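Local structure of aminotransferase, class IV (Brucella abortus, 4TVI) at residues M35-K40 with D144-L149; V48-A53 with M125-E130; F160-T165 with I286-R291; F200-V205 with T215-V220. The protein probably transfers the amino group between leucine, isoleucine or valine and 2-oxoglutarate, using pyridoxal 5'-phosphate as cofactor. All coordinates share one frame; numbering follows the deposited sequence.

Contact 1 (M35-K40 with D144-L149); sequences MWTYYK and DFALCL
Two bends, at chi2 (-117°) and at chi4, turn the Lys40 chain toward Asp144. Asp144 places CG roughly opposite its backbone N (chi1 -153°), and its carboxylate leans to the strand of Lys40. Lys40 NZ meets Asp144 OD2 at 2.8 Å in a salt bridge on the syn side of the carboxylate. On the way Lys40 CG lies over one face of the Tyr39 ring. Water ties the same corner: one molecule joins Tyr39 OH to Asp144 OD2, and a second joins Lys40 N to Asp144 OD1 and Phe145 O.

The strands run antiparallel. Trp36 pairs with Leu149 and Tyr38 with Leu147, both as hydrogen-bonded pairs; Tyr38 N reaches Leu147 O at 2.8 Å. Thr37 and Cys148 form the non-hydrogen-bonded pair between them. On their face Met35 SD packs on Cys148 SG at 4.0 Å. On the other face the edge of the Phe145 ring receives Tyr38 CD2, 4.4 Å from Phe145 CE2.

Strand 35-39 lies between strands 42-45 and 143-151, and strand 120-128 follows. Helix 100-111 covers Tyr38, Phe145 and Leu149. Ala53 of the second subunit packs on Thr37 and Cys148.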
loop_
_atom_site.group_PDB
_atom_site.type_symbol
_atom_site.label_atom_id
_atom_site.label_comp_id
_atom_site.label_asym_id
_atom_site.label_seq_id
_atom_site.Cartn_x
_atom_site.Cartn_y
_atom_site.Cartn_z
ATOM N N MET A 35 -24.749 8.636 0.969
ATOM C CA MET A 35 -23.769 7.940 0.154
ATOM C C MET A 35 -24.425 7.015 -0.865
ATOM O O MET A 35 -25.371 6.289 -0.544
ATOM C CB MET A 35 -22.826 7.145 1.065
ATOM C CG MET A 35 -21.695 6.432 0.366
ATOM S SD MET A 35 -20.539 5.714 1.560
ATOM C CE MET A 35 -19.895 7.194 2.342
ATOM N N TRP A 36 -23.890 7.032 -2.084
ATOM C CA TRP A 36 -24.325 6.133 -3.149
ATOM C C TRP A 36 -23.120 5.515 -3.836
ATOM O O TRP A 36 -22.200 6.227 -4.260
ATOM C CB TRP A 36 -25.180 6.871 -4.184
ATOM C CG TRP A 36 -26.598 7.127 -3.775
ATOM C CD1 TRP A 36 -27.115 8.300 -3.300
ATOM C CD2 TRP A 36 -27.694 6.200 -3.827
ATOM N NE1 TRP A 36 -28.458 8.157 -3.046
ATOM C CE2 TRP A 36 -28.838 6.879 -3.360
ATOM C CE3 TRP A 36 -27.815 4.861 -4.216
ATOM C CZ2 TRP A 36 -30.091 6.263 -3.275
ATOM C CZ3 TRP A 36 -29.054 4.252 -4.126
ATOM C CH2 TRP A 36 -30.176 4.953 -3.659
ATOM N N THR A 37 -23.116 4.191 -3.944
ATOM C CA THR A 37 -21.988 3.494 -4.546
ATOM C C THR A 37 -22.433 2.606 -5.703
ATOM O O THR A 37 -23.360 1.811 -5.561
ATOM C CB THR A 37 -21.245 2.636 -3.498
ATOM O OG1 THR A 37 -20.823 3.465 -2.411
ATOM C CG2 THR A 37 -20.031 1.949 -4.115
ATOM N N TYR A 38 -21.761 2.736 -6.844
ATOM C CA TYR A 38 -22.011 1.850 -7.976
ATOM C C TYR A 38 -21.073 0.657 -7.886
ATOM O O TYR A 38 -19.853 0.815 -7.895
ATOM C CB TYR A 38 -21.814 2.581 -9.306
ATOM C CG TYR A 38 -22.173 1.748 -10.515
ATOM C CD1 TYR A 38 -23.476 1.712 -10.999
ATOM C CD2 TYR A 38 -21.214 0.981 -11.160
ATOM C CE1 TYR A 38 -23.808 0.940 -12.102
ATOM C CE2 TYR A 38 -21.532 0.211 -12.260
ATOM C CZ TYR A 38 -22.826 0.192 -12.728
ATOM O OH TYR A 38 -23.130 -0.584 -13.824
ATOM N N TYR A 39 -21.647 -0.533 -7.779
ATOM C CA TYR A 39 -20.859 -1.754 -7.618
ATOM C C TYR A 39 -21.646 -2.938 -8.152
ATOM O O TYR A 39 -22.834 -3.077 -7.859
ATOM C CB TYR A 39 -20.491 -1.975 -6.147
ATOM C CG TYR A 39 -19.765 -3.276 -5.859
ATOM C CD1 TYR A 39 -18.497 -3.521 -6.379
ATOM C CD2 TYR A 39 -20.348 -4.257 -5.063
ATOM C CE1 TYR A 39 -17.827 -4.708 -6.111
ATOM C CE2 TYR A 39 -19.690 -5.451 -4.791
ATOM C CZ TYR A 39 -18.429 -5.672 -5.317
ATOM O OH TYR A 39 -17.772 -6.856 -5.048
ATOM N N LYS A 40 -20.988 -3.774 -8.949
ATOM C CA LYS A 40 -21.645 -4.904 -9.598
ATOM C C LYS A 40 -22.944 -4.494 -10.296
ATOM O O LYS A 40 -23.990 -5.092 -10.069
ATOM C CB LYS A 40 -21.921 -6.019 -8.585
ATOM C CG LYS A 40 -20.670 -6.667 -8.014
ATOM C CD LYS A 40 -20.590 -8.141 -8.375
ATOM C CE LYS A 40 -19.245 -8.736 -7.974
ATOM N NZ LYS A 40 -18.178 -8.362 -8.953
ATOM N N ASP A 144 -11.855 -5.261 -10.990
ATOM C CA ASP A 144 -13.236 -4.848 -10.772
ATOM C C ASP A 144 -13.296 -3.354 -10.459
ATOM O O ASP A 144 -12.273 -2.722 -10.203
ATOM C CB ASP A 144 -13.881 -5.664 -9.648
ATOM C CG ASP A 144 -15.393 -5.771 -9.800
ATOM O OD1 ASP A 144 -15.968 -5.066 -10.664
ATOM O OD2 ASP A 144 -16.006 -6.575 -9.070
ATOM N N PHE A 145 -14.504 -2.801 -10.463
ATOM C CA PHE A 145 -14.695 -1.362 -10.336
ATOM C C PHE A 145 -15.768 -1.009 -9.317
ATOM O O PHE A 145 -16.729 -1.758 -9.122
ATOM C CB PHE A 145 -15.053 -0.774 -11.705
ATOM C CG PHE A 145 -15.431 0.682 -11.678
ATOM C CD1 PHE A 145 -14.456 1.667 -11.693
ATOM C CD2 PHE A 145 -16.763 1.067 -11.679
ATOM C CE1 PHE A 145 -14.800 3.004 -11.686
ATOM C CE2 PHE A 145 -17.115 2.411 -11.674
ATOM C CZ PHE A 145 -16.134 3.378 -11.676
ATOM N N ALA A 146 -15.600 0.134 -8.666
ATOM C CA ALA A 146 -16.661 0.703 -7.847
ATOM C C ALA A 146 -16.543 2.219 -7.855
ATOM O O ALA A 146 -15.439 2.767 -7.865
ATOM C CB ALA A 146 -16.615 0.161 -6.427
ATOM N N LEU A 147 -17.688 2.893 -7.878
ATOM C CA LEU A 147 -17.728 4.350 -7.874
ATOM C C LEU A 147 -18.501 4.838 -6.655
ATOM O O LEU A 147 -19.718 4.672 -6.572
ATOM C CB LEU A 147 -18.370 4.871 -9.159
ATOM C CG LEU A 147 -18.484 6.387 -9.317
ATOM C CD1 LEU A 147 -17.106 7.045 -9.234
ATOM C CD2 LEU A 147 -19.165 6.715 -10.631
ATOM N N CYS A 148 -17.792 5.442 -5.711
ATOM C CA CYS A 148 -18.405 5.851 -4.453
ATOM C C CYS A 148 -18.643 7.357 -4.405
ATOM O O CYS A 148 -17.705 8.154 -4.528
ATOM C CB CYS A 148 -17.524 5.415 -3.276
ATOM S SG CYS A 148 -18.231 5.751 -1.646
ATOM N N LEU A 149 -19.904 7.735 -4.229
ATOM C CA LEU A 149 -20.289 9.136 -4.120
ATOM C C LEU A 149 -20.738 9.457 -2.705
ATOM O O LEU A 149 -21.648 8.813 -2.172
ATOM C CB LEU A 149 -21.412 9.482 -5.102
ATOM C CG LEU A 149 -21.220 9.091 -6.567
ATOM C CD1 LEU A 149 -22.339 9.672 -7.414
ATOM C CD2 LEU A 149 -19.859 9.512 -7.086
HETATM O O HOH W 1 -15.639 -7.437 -6.620
HETATM O O HOH W 2 -18.333 -3.692 -9.908
#

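Contact 2 (V48-A53 with M125-E130); sequences VRILGA and MYWAEE
Apolar packing carries this contact between Ile50, Leu51, Met125 and Trp127. Leu51 CD1 sits over one face of the indole in a CH-pi contact. It is 3.5 Å from the centroid of the five-membered ring of Trp127 and 13° off the ring normal, so the methyl lies nearly above that ring, off the centre of the whole indole. The ring atom nearest to Leu51 CD1 is Trp127 CE2, also 3.5 Å away. Ile50 works with its outer methyl. CD1 of Ile50 touches Trp127 CH2 at 4.0 Å, on the six-membered ring. The same Ile50 CD1 meets Met125 CE at 4.0 Å, where the two chains cross at about a right angle. The Met125 chain is extended at chi2 and bends at chi3 (-65°), which carries CE across to the isoleucine.

A hydrogen bond to a residue two places further along the chain helps to hold the indole under Leu51. Trp127 NE1 donates to Glu129 OE2 at 2.9 Å, and the bond is nearly straight at 170°. The oxygen lies in the ring plane, whereas the N-H comes from above the carboxylate plane. Glu129 OE1 takes a hydrogen bond from Ser55, and Glu129 OE2 also forms a salt bridge with Arg49 of the second subunit. That arginine also binds Ile50 O.

Here the chain turns a corner at Leu51. Arg49, Leu51 and Gly52 pair in antiparallel fashion with a strand of the second subunit. The contact thus packs a dimer-interface strand onto the antiparallel sheet of strand 120-128 in this class IV aminotransferase.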
loop_
_atom_site.group_PDB
_atom_site.type_symbol
_atom_site.label_atom_id
_atom_site.label_comp_id
_atom_site.label_asym_id
_atom_site.label_seq_id
_atom_site.Cartn_x
_atom_site.Cartn_y
_atom_site.Cartn_z
ATOM N N VAL A 48 -21.399 -0.119 1.563
ATOM C CA VAL A 48 -21.329 -1.207 0.602
ATOM C C VAL A 48 -19.984 -1.922 0.713
ATOM O O VAL A 48 -18.933 -1.332 0.468
ATOM C CB VAL A 48 -21.533 -0.689 -0.831
ATOM C CG1 VAL A 48 -21.432 -1.834 -1.826
ATOM C CG2 VAL A 48 -22.888 0.007 -0.947
ATOM N N ARG A 49 -20.026 -3.189 1.112
ATOM C CA ARG A 49 -18.812 -3.982 1.272
ATOM C C ARG A 49 -18.353 -4.511 -0.079
ATOM O O ARG A 49 -19.002 -5.374 -0.668
ATOM C CB ARG A 49 -19.055 -5.128 2.258
ATOM C CG ARG A 49 -19.357 -4.653 3.666
ATOM C CD ARG A 49 -18.099 -4.135 4.347
ATOM N NE ARG A 49 -18.305 -2.818 4.945
ATOM C CZ ARG A 49 -17.441 -2.221 5.765
ATOM N NH1 ARG A 49 -16.308 -2.827 6.098
ATOM N NH2 ARG A 49 -17.716 -1.016 6.254
ATOM N N ILE A 50 -17.222 -4.002 -0.564
ATOM C CA ILE A 50 -16.800 -4.292 -1.933
ATOM C C ILE A 50 -15.561 -5.188 -2.043
ATOM O O ILE A 50 -15.348 -5.816 -3.074
ATOM C CB ILE A 50 -16.533 -2.984 -2.716
ATOM C CG1 ILE A 50 -15.462 -2.146 -2.023
ATOM C CG2 ILE A 50 -17.821 -2.176 -2.847
ATOM C CD1 ILE A 50 -14.967 -0.985 -2.855
ATOM N N LEU A 51 -14.751 -5.247 -0.990
ATOM C CA LEU A 51 -13.538 -6.075 -1.002
ATOM C C LEU A 51 -13.668 -7.302 -0.097
ATOM O O LEU A 51 -14.012 -7.187 1.080
ATOM C CB LEU A 51 -12.316 -5.251 -0.585
ATOM C CG LEU A 51 -11.440 -4.733 -1.725
ATOM C CD1 LEU A 51 -12.235 -3.866 -2.681
ATOM C CD2 LEU A 51 -10.221 -3.973 -1.191
ATOM N N GLY A 52 -13.380 -8.475 -0.650
ATOM C CA GLY A 52 -13.518 -9.715 0.085
ATOM C C GLY A 52 -12.336 -10.040 0.978
ATOM O O GLY A 52 -11.236 -9.514 0.797
ATOM N N ALA A 53 -12.565 -10.919 1.946
ATOM C CA ALA A 53 -11.517 -11.337 2.865
ATOM C C ALA A 53 -10.386 -12.028 2.119
ATOM O O ALA A 53 -9.246 -12.048 2.584
ATOM C CB ALA A 53 -12.086 -12.258 3.933
ATOM N N MET A 125 -12.821 3.698 -8.177
ATOM C CA MET A 125 -11.851 2.749 -7.634
ATOM C C MET A 125 -11.718 1.493 -8.499
ATOM O O MET A 125 -12.715 0.917 -8.932
ATOM C CB MET A 125 -12.238 2.357 -6.208
ATOM C CG MET A 125 -12.094 3.477 -5.189
ATOM S SD MET A 125 -12.706 3.024 -3.553
ATOM C CE MET A 125 -14.450 2.794 -3.898
ATOM N N TYR A 126 -10.477 1.088 -8.747
ATOM C CA TYR A 126 -10.161 -0.155 -9.444
ATOM C C TYR A 126 -9.289 -1.025 -8.547
ATOM O O TYR A 126 -8.464 -0.500 -7.802
ATOM C CB TYR A 126 -9.397 0.097 -10.740
ATOM C CG TYR A 126 -10.184 0.574 -11.935
ATOM C CD1 TYR A 126 -11.192 -0.202 -12.495
ATOM C CD2 TYR A 126 -9.862 1.773 -12.552
ATOM C CE1 TYR A 126 -11.887 0.230 -13.617
ATOM C CE2 TYR A 126 -10.544 2.208 -13.664
ATOM C CZ TYR A 126 -11.557 1.437 -14.196
ATOM O OH TYR A 126 -12.231 1.885 -15.313
ATOM N N TRP A 127 -9.450 -2.342 -8.639
ATOM C CA TRP A 127 -8.632 -3.274 -7.866
ATOM C C TRP A 127 -8.691 -4.681 -8.463
ATOM O O TRP A 127 -9.593 -5.001 -9.237
ATOM C CB TRP A 127 -9.090 -3.304 -6.410
ATOM C CG TRP A 127 -10.430 -3.966 -6.227
ATOM C CD1 TRP A 127 -10.665 -5.279 -5.923
ATOM C CD2 TRP A 127 -11.717 -3.345 -6.350
ATOM N NE1 TRP A 127 -12.019 -5.510 -5.843
ATOM C CE2 TRP A 127 -12.687 -4.340 -6.104
ATOM C CE3 TRP A 127 -12.143 -2.045 -6.647
ATOM C CZ2 TRP A 127 -14.056 -4.075 -6.136
ATOM C CZ3 TRP A 127 -13.509 -1.783 -6.680
ATOM C CH2 TRP A 127 -14.447 -2.794 -6.428
ATOM N N ALA A 128 -7.739 -5.527 -8.092
ATOM C CA ALA A 128 -7.737 -6.907 -8.570
ATOM C C ALA A 128 -8.418 -7.827 -7.569
ATOM O O ALA A 128 -8.142 -7.759 -6.372
ATOM C CB ALA A 128 -6.320 -7.382 -8.838
ATOM N N GLU A 129 -9.312 -8.683 -8.060
ATOM C CA GLU A 129 -9.953 -9.674 -7.204
ATOM C C GLU A 129 -9.068 -10.907 -6.999
ATOM O O GLU A 129 -9.134 -11.550 -5.952
ATOM C CB GLU A 129 -11.303 -10.111 -7.776
ATOM C CG GLU A 129 -12.444 -9.160 -7.489
ATOM C CD GLU A 129 -12.810 -9.126 -6.017
ATOM O OE1 GLU A 129 -12.573 -10.137 -5.317
ATOM O OE2 GLU A 129 -13.329 -8.086 -5.557
ATOM N N GLU A 130 -8.256 -11.240 -8.001
ATOM C CA GLU A 130 -7.427 -12.445 -7.960
ATOM C C GLU A 130 -5.962 -12.141 -8.234
ATOM O O GLU A 130 -5.633 -11.133 -8.863
ATOM C CB GLU A 130 -7.908 -13.473 -8.984
ATOM C CG GLU A 130 -9.399 -13.729 -9.007
ATOM C CD GLU A 130 -9.789 -14.657 -10.139
ATOM O OE1 GLU A 130 -9.198 -15.755 -10.239
ATOM O OE2 GLU A 130 -10.669 -14.282 -10.940
#

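Contact 3 (F160-T165 with I286-R291); sequences FTITTT and IGFDER
The Phe288 ring carries Ile162 CD1 over one face, offset toward the rim. This is a CH-pi contact, with Ile162 CD1 4.0 Å from the ring centroid. Thr163 CA and Thr164 CG2 stand at the ring edge, near its plane. Ile162 CG1 comes closer still, 3.5 Å from Phe288 CD1. Ile162 CG1 lies between the backbone N and the carbonyl carbon (chi1 56°), a position that directs the branch to the neighbouring strand.

The second flat group is the Asp289 carboxylate. Thr163 OG1 donates to Asp289 OD1 at 2.7 Å, on the syn side and 22° out of the carboxylate plane. Asp289 OD2 accepts from a water that also hydrogen-bonds to Thr164 OG1. Arg268 forms a salt bridge with the same OD2 and a cation-pi contact with the Phe288 ring. These positive and hydroxyl partners would favour a charged carboxylate.

The backbones run parallel, with the strand axes 9° apart. Ile162 uses both of its backbone polar groups: Ile162 N binds Gly287 O at 2.7 Å, and Asp289 N binds Ile162 O at 2.9 Å. Further back, Ile286 N reaches Phe160 O at 2.8 Å. A type II' turn from Phe288 to Arg291 then reverses the chain, with Asp289 at its second position.

Strand 160-164 lies in the mixed sheet between strands 281-288 and 202-206, parallel to both. Leu204 packs on Ile162 and Phe288, and helix 264-268 covers the Phe288 ring through Ile264 and Phe267.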
loop_
_atom_site.group_PDB
_atom_site.type_symbol
_atom_site.label_atom_id
_atom_site.label_comp_id
_atom_site.label_asym_id
_atom_site.label_seq_id
_atom_site.Cartn_x
_atom_site.Cartn_y
_atom_site.Cartn_z
ATOM N N PHE A 160 -4.939 25.575 7.132
ATOM C CA PHE A 160 -4.270 24.682 8.074
ATOM C C PHE A 160 -2.780 24.989 8.231
ATOM O O PHE A 160 -2.200 25.740 7.446
ATOM C CB PHE A 160 -4.465 23.218 7.659
ATOM C CG PHE A 160 -3.901 22.881 6.306
ATOM C CD1 PHE A 160 -4.670 23.035 5.165
ATOM C CD2 PHE A 160 -2.614 22.385 6.178
ATOM C CE1 PHE A 160 -4.157 22.712 3.917
ATOM C CE2 PHE A 160 -2.095 22.061 4.934
ATOM C CZ PHE A 160 -2.867 22.229 3.803
ATOM N N THR A 161 -2.175 24.397 9.256
ATOM C CA THR A 161 -0.773 24.628 9.571
ATOM C C THR A 161 0.097 23.453 9.145
ATOM O O THR A 161 -0.384 22.323 9.008
ATOM C CB THR A 161 -0.571 24.867 11.077
ATOM O OG1 THR A 161 -0.950 23.690 11.804
ATOM C CG2 THR A 161 -1.409 26.051 11.543
ATOM N N ILE A 162 1.382 23.723 8.940
ATOM C CA ILE A 162 2.321 22.675 8.562
ATOM C C ILE A 162 3.568 22.663 9.435
ATOM O O ILE A 162 3.935 23.664 10.052
ATOM C CB ILE A 162 2.773 22.801 7.089
ATOM C CG1 ILE A 162 3.366 24.186 6.825
ATOM C CG2 ILE A 162 1.609 22.543 6.139
ATOM C CD1 ILE A 162 3.953 24.336 5.435
ATOM N N THR A 163 4.212 21.504 9.469
ATOM C CA THR A 163 5.513 21.344 10.095
ATOM C C THR A 163 6.290 20.388 9.204
ATOM O O THR A 163 5.777 19.931 8.181
ATOM C CB THR A 163 5.412 20.790 11.536
ATOM O OG1 THR A 163 6.724 20.664 12.107
ATOM C CG2 THR A 163 4.734 19.434 11.529
ATOM N N THR A 164 7.528 20.098 9.575
ATOM C CA THR A 164 8.318 19.135 8.831
ATOM C C THR A 164 8.000 17.733 9.318
ATOM O O THR A 164 7.382 17.559 10.369
ATOM C CB THR A 164 9.819 19.402 8.973
ATOM O OG1 THR A 164 10.153 19.478 10.362
ATOM C CG2 THR A 164 10.186 20.716 8.298
ATOM N N THR A 165 8.426 16.736 8.552
ATOM C CA THR A 165 8.253 15.348 8.949
ATOM C C THR A 165 9.564 14.588 8.786
ATOM O O THR A 165 10.394 14.928 7.940
ATOM C CB THR A 165 7.144 14.656 8.136
ATOM O OG1 THR A 165 7.103 13.265 8.478
ATOM C CG2 THR A 165 7.401 14.803 6.637
ATOM N N ILE A 286 -1.797 28.489 6.821
ATOM C CA ILE A 286 -1.752 29.669 7.679
ATOM C C ILE A 286 -0.717 29.589 8.788
ATOM O O ILE A 286 -0.745 30.382 9.731
ATOM C CB ILE A 286 -3.124 29.930 8.319
ATOM C CG1 ILE A 286 -3.563 28.713 9.141
ATOM C CG2 ILE A 286 -4.149 30.270 7.238
ATOM C CD1 ILE A 286 -4.929 28.865 9.789
ATOM N N GLY A 287 0.183 28.620 8.687
ATOM C CA GLY A 287 1.229 28.455 9.676
ATOM C C GLY A 287 2.267 27.441 9.245
ATOM O O GLY A 287 1.936 26.367 8.739
ATOM N N PHE A 288 3.531 27.797 9.429
ATOM C CA PHE A 288 4.638 26.877 9.208
ATOM C C PHE A 288 5.534 26.917 10.437
ATOM O O PHE A 288 6.319 27.849 10.606
ATOM C CB PHE A 288 5.411 27.240 7.935
ATOM C CG PHE A 288 6.441 26.220 7.529
ATOM C CD1 PHE A 288 6.508 24.979 8.152
ATOM C CD2 PHE A 288 7.343 26.503 6.516
ATOM C CE1 PHE A 288 7.455 24.044 7.775
ATOM C CE2 PHE A 288 8.295 25.574 6.135
ATOM C CZ PHE A 288 8.352 24.342 6.766
ATOM N N ASP A 289 5.380 25.914 11.296
ATOM C CA ASP A 289 6.047 25.871 12.590
ATOM C C ASP A 289 5.828 27.178 13.364
ATOM O O ASP A 289 4.692 27.529 13.680
ATOM C CB ASP A 289 7.537 25.562 12.416
ATOM C CG ASP A 289 7.786 24.111 12.010
ATOM O OD1 ASP A 289 7.459 23.201 12.803
ATOM O OD2 ASP A 289 8.302 23.878 10.896
ATOM N N GLU A 290 6.904 27.899 13.661
ATOM C CA GLU A 290 6.805 29.085 14.507
ATOM C C GLU A 290 6.334 30.340 13.768
ATOM O O GLU A 290 6.076 31.374 14.395
ATOM C CB GLU A 290 8.151 29.362 15.177
ATOM C CG GLU A 290 8.394 28.518 16.416
ATOM C CD GLU A 290 9.764 28.758 17.030
ATOM O OE1 GLU A 290 10.348 29.834 16.780
ATOM O OE2 GLU A 290 10.251 27.869 17.765
ATOM N N ARG A 291 6.241 30.265 12.444
ATOM C CA ARG A 291 5.838 31.429 11.668
ATOM C C ARG A 291 4.378 31.318 11.239
ATOM O O ARG A 291 4.021 30.466 10.425
ATOM C CB ARG A 291 6.747 31.611 10.450
ATOM C CG ARG A 291 6.411 32.846 9.628
ATOM C CD ARG A 291 7.321 33.005 8.419
ATOM N NE ARG A 291 7.039 34.258 7.724
ATOM C CZ ARG A 291 7.153 34.434 6.413
ATOM N NH1 ARG A 291 7.550 33.435 5.639
ATOM N NH2 ARG A 291 6.865 35.610 5.875
HETATM O O HOH W 3 10.136 21.999 11.330
#

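Contact 4 (F200-V205 with T215-V220); sequences FHNALV and TATSNV
An ST turn begins at Thr215, the last residue of strand 212-215, and Asn202 clasps it from the start of strand 202-206. Thr215 OG1 accepts from Thr217 N at 3.1 Å, which closes the turn. A hydrogen bond also joins Thr215 OG1 to Ser218 OG, at 3.0 Å.

The Asn202 amide spans the turn with both ends. Asn202 OD1 takes Ala216 N at 3.0 Å, with the donor tilted 22° from the carbonyl plane. It also takes Ala203 N of its own strand at 2.6 Å, in plane and on a lone pair. Asn202 ND2 donates to Thr217 OG1 at 2.9 Å, and the hydroxyl lies in the amide plane. Three bonds thus fix the rotation of this buried amide. The chi1 of -153° puts CG roughly anti to the backbone N and points the amide at the turn. Ala216 N has a further, weak bond to Ala203 O.

Leu204 and Thr215 form an antiparallel non-hydrogen-bonded pair. Apolar contacts extend from here: Leu204 CD1 packs on Val220 CG2 at 3.9 Å, and Val205 CG2 lies 4.3 Å from Ala216 CB.

Helix 185-198 covers the turn, with Leu192 on Asn202, Ala216 and Thr217. Strand 160-164 flanks strand 202-206, and strand 272-277 places Ile273 on Val220. Val136 of the second subunit packs on Thr217.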
loop_
_atom_site.group_PDB
_atom_site.type_symbol
_atom_site.label_atom_id
_atom_site.label_comp_id
_atom_site.label_asym_id
_atom_site.label_seq_id
_atom_site.Cartn_x
_atom_site.Cartn_y
_atom_site.Cartn_z
ATOM N N PHE A 200 0.379 20.253 14.761
ATOM C CA PHE A 200 0.091 20.837 13.451
ATOM C C PHE A 200 -0.846 19.939 12.649
ATOM O O PHE A 200 -0.945 18.746 12.923
ATOM C CB PHE A 200 1.389 21.081 12.686
ATOM C CG PHE A 200 2.346 21.993 13.403
ATOM C CD1 PHE A 200 3.254 21.490 14.317
ATOM C CD2 PHE A 200 2.320 23.361 13.173
ATOM C CE1 PHE A 200 4.125 22.330 14.985
ATOM C CE2 PHE A 200 3.187 24.205 13.836
ATOM C CZ PHE A 200 4.091 23.689 14.744
ATOM N N HIS A 201 -1.529 20.510 11.660
ATOM C CA HIS A 201 -2.515 19.760 10.883
ATOM C C HIS A 201 -1.870 18.829 9.873
ATOM O O HIS A 201 -2.384 17.752 9.585
ATOM C CB HIS A 201 -3.454 20.701 10.123
ATOM C CG HIS A 201 -4.246 21.612 10.999
ATOM N ND1 HIS A 201 -3.927 22.942 11.170
ATOM C CD2 HIS A 201 -5.360 21.394 11.738
ATOM C CE1 HIS A 201 -4.801 23.500 11.987
ATOM N NE2 HIS A 201 -5.683 22.583 12.344
ATOM N N ASN A 202 -0.754 19.272 9.312
ATOM C CA ASN A 202 -0.214 18.639 8.123
ATOM C C ASN A 202 1.300 18.772 8.091
ATOM O O ASN A 202 1.890 19.434 8.949
ATOM C CB ASN A 202 -0.854 19.266 6.875
ATOM C CG ASN A 202 -0.889 18.320 5.687
ATOM O OD1 ASN A 202 0.046 17.561 5.452
ATOM N ND2 ASN A 202 -1.990 18.351 4.941
ATOM N N ALA A 203 1.927 18.134 7.110
ATOM C CA ALA A 203 3.379 18.153 7.006
ATOM C C ALA A 203 3.826 18.640 5.633
ATOM O O ALA A 203 3.168 18.371 4.631
ATOM C CB ALA A 203 3.949 16.772 7.292
ATOM N N LEU A 204 4.932 19.375 5.595
ATOM C CA LEU A 204 5.571 19.728 4.334
ATOM C C LEU A 204 6.615 18.657 4.026
ATOM O O LEU A 204 7.618 18.521 4.739
ATOM C CB LEU A 204 6.198 21.122 4.405
ATOM C CG LEU A 204 6.707 21.701 3.083
ATOM C CD1 LEU A 204 5.567 21.858 2.056
ATOM C CD2 LEU A 204 7.455 23.027 3.295
ATOM N N VAL A 205 6.367 17.887 2.972
ATOM C CA VAL A 205 7.112 16.658 2.720
ATOM C C VAL A 205 8.177 16.822 1.637
ATOM O O VAL A 205 7.932 17.447 0.601
ATOM C CB VAL A 205 6.157 15.520 2.310
ATOM C CG1 VAL A 205 6.878 14.184 2.328
ATOM C CG2 VAL A 205 4.945 15.486 3.239
ATOM N N THR A 215 2.514 18.535 0.359
ATOM C CA THR A 215 2.150 18.277 1.743
ATOM C C THR A 215 1.829 16.794 1.860
ATOM O O THR A 215 1.947 16.059 0.885
ATOM C CB THR A 215 0.953 19.135 2.221
ATOM O OG1 THR A 215 -0.277 18.497 1.867
ATOM C CG2 THR A 215 1.009 20.536 1.603
ATOM N N ALA A 216 1.409 16.353 3.037
ATOM C CA ALA A 216 1.102 14.941 3.229
ATOM C C ALA A 216 -0.209 14.548 2.549
ATOM O O ALA A 216 -0.515 13.363 2.428
ATOM C CB ALA A 216 1.051 14.608 4.705
ATOM N N THR A 217 -0.986 15.537 2.116
ATOM C CA THR A 217 -2.302 15.266 1.532
ATOM C C THR A 217 -2.565 15.949 0.192
ATOM O O THR A 217 -3.607 15.714 -0.428
ATOM C CB THR A 217 -3.434 15.716 2.473
ATOM O OG1 THR A 217 -3.361 17.139 2.647
ATOM C CG2 THR A 217 -3.339 15.022 3.828
ATOM N N SER A 218 -1.650 16.809 -0.249
ATOM C CA SER A 218 -1.956 17.679 -1.383
ATOM C C SER A 218 -0.742 18.396 -1.963
ATOM O O SER A 218 0.253 18.594 -1.271
ATOM C CB SER A 218 -2.982 18.721 -0.949
ATOM O OG SER A 218 -2.467 19.483 0.133
ATOM N N ASN A 219 -0.852 18.820 -3.221
ATOM C CA ASN A 219 0.179 19.645 -3.843
ATOM C C ASN A 219 0.336 20.948 -3.085
ATOM O O ASN A 219 -0.624 21.439 -2.495
ATOM C CB ASN A 219 -0.158 19.926 -5.308
ATOM C CG ASN A 219 -0.034 18.695 -6.173
ATOM O OD1 ASN A 219 -0.991 18.285 -6.825
ATOM N ND2 ASN A 219 1.156 18.096 -6.189
ATOM N N VAL A 220 1.546 21.497 -3.083
ATOM C CA VAL A 220 1.815 22.705 -2.314
ATOM C C VAL A 220 2.315 23.820 -3.224
ATOM O O VAL A 220 2.966 23.568 -4.242
ATOM C CB VAL A 220 2.831 22.434 -1.178
ATOM C CG1 VAL A 220 4.237 22.214 -1.736
ATOM C CG2 VAL A 220 2.822 23.566 -0.152
#

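The four contacts form two pairs, one in each of two sheets. Contacts 1 and 2 have centres 11 Å apart and meet in the antiparallel sheet, where strands 120-128 and 143-151 are neighbours. Contact 2 is nested within the loop closed by contact 1. Together they tie this sheet together at the subunit interface. Contacts 3 and 4 come later in the chain, with centres 9 Å apart and contact 4 nested in contact 3. They hold the mixed sheet through strands 160-164 and 202-206. Centres of contacts 1 and 3 are 36 Å apart, on opposite sides of the chain's centre. Lys180, which carries the pyridoxal phosphate, falls in sequence between strands 160-164 and 202-206.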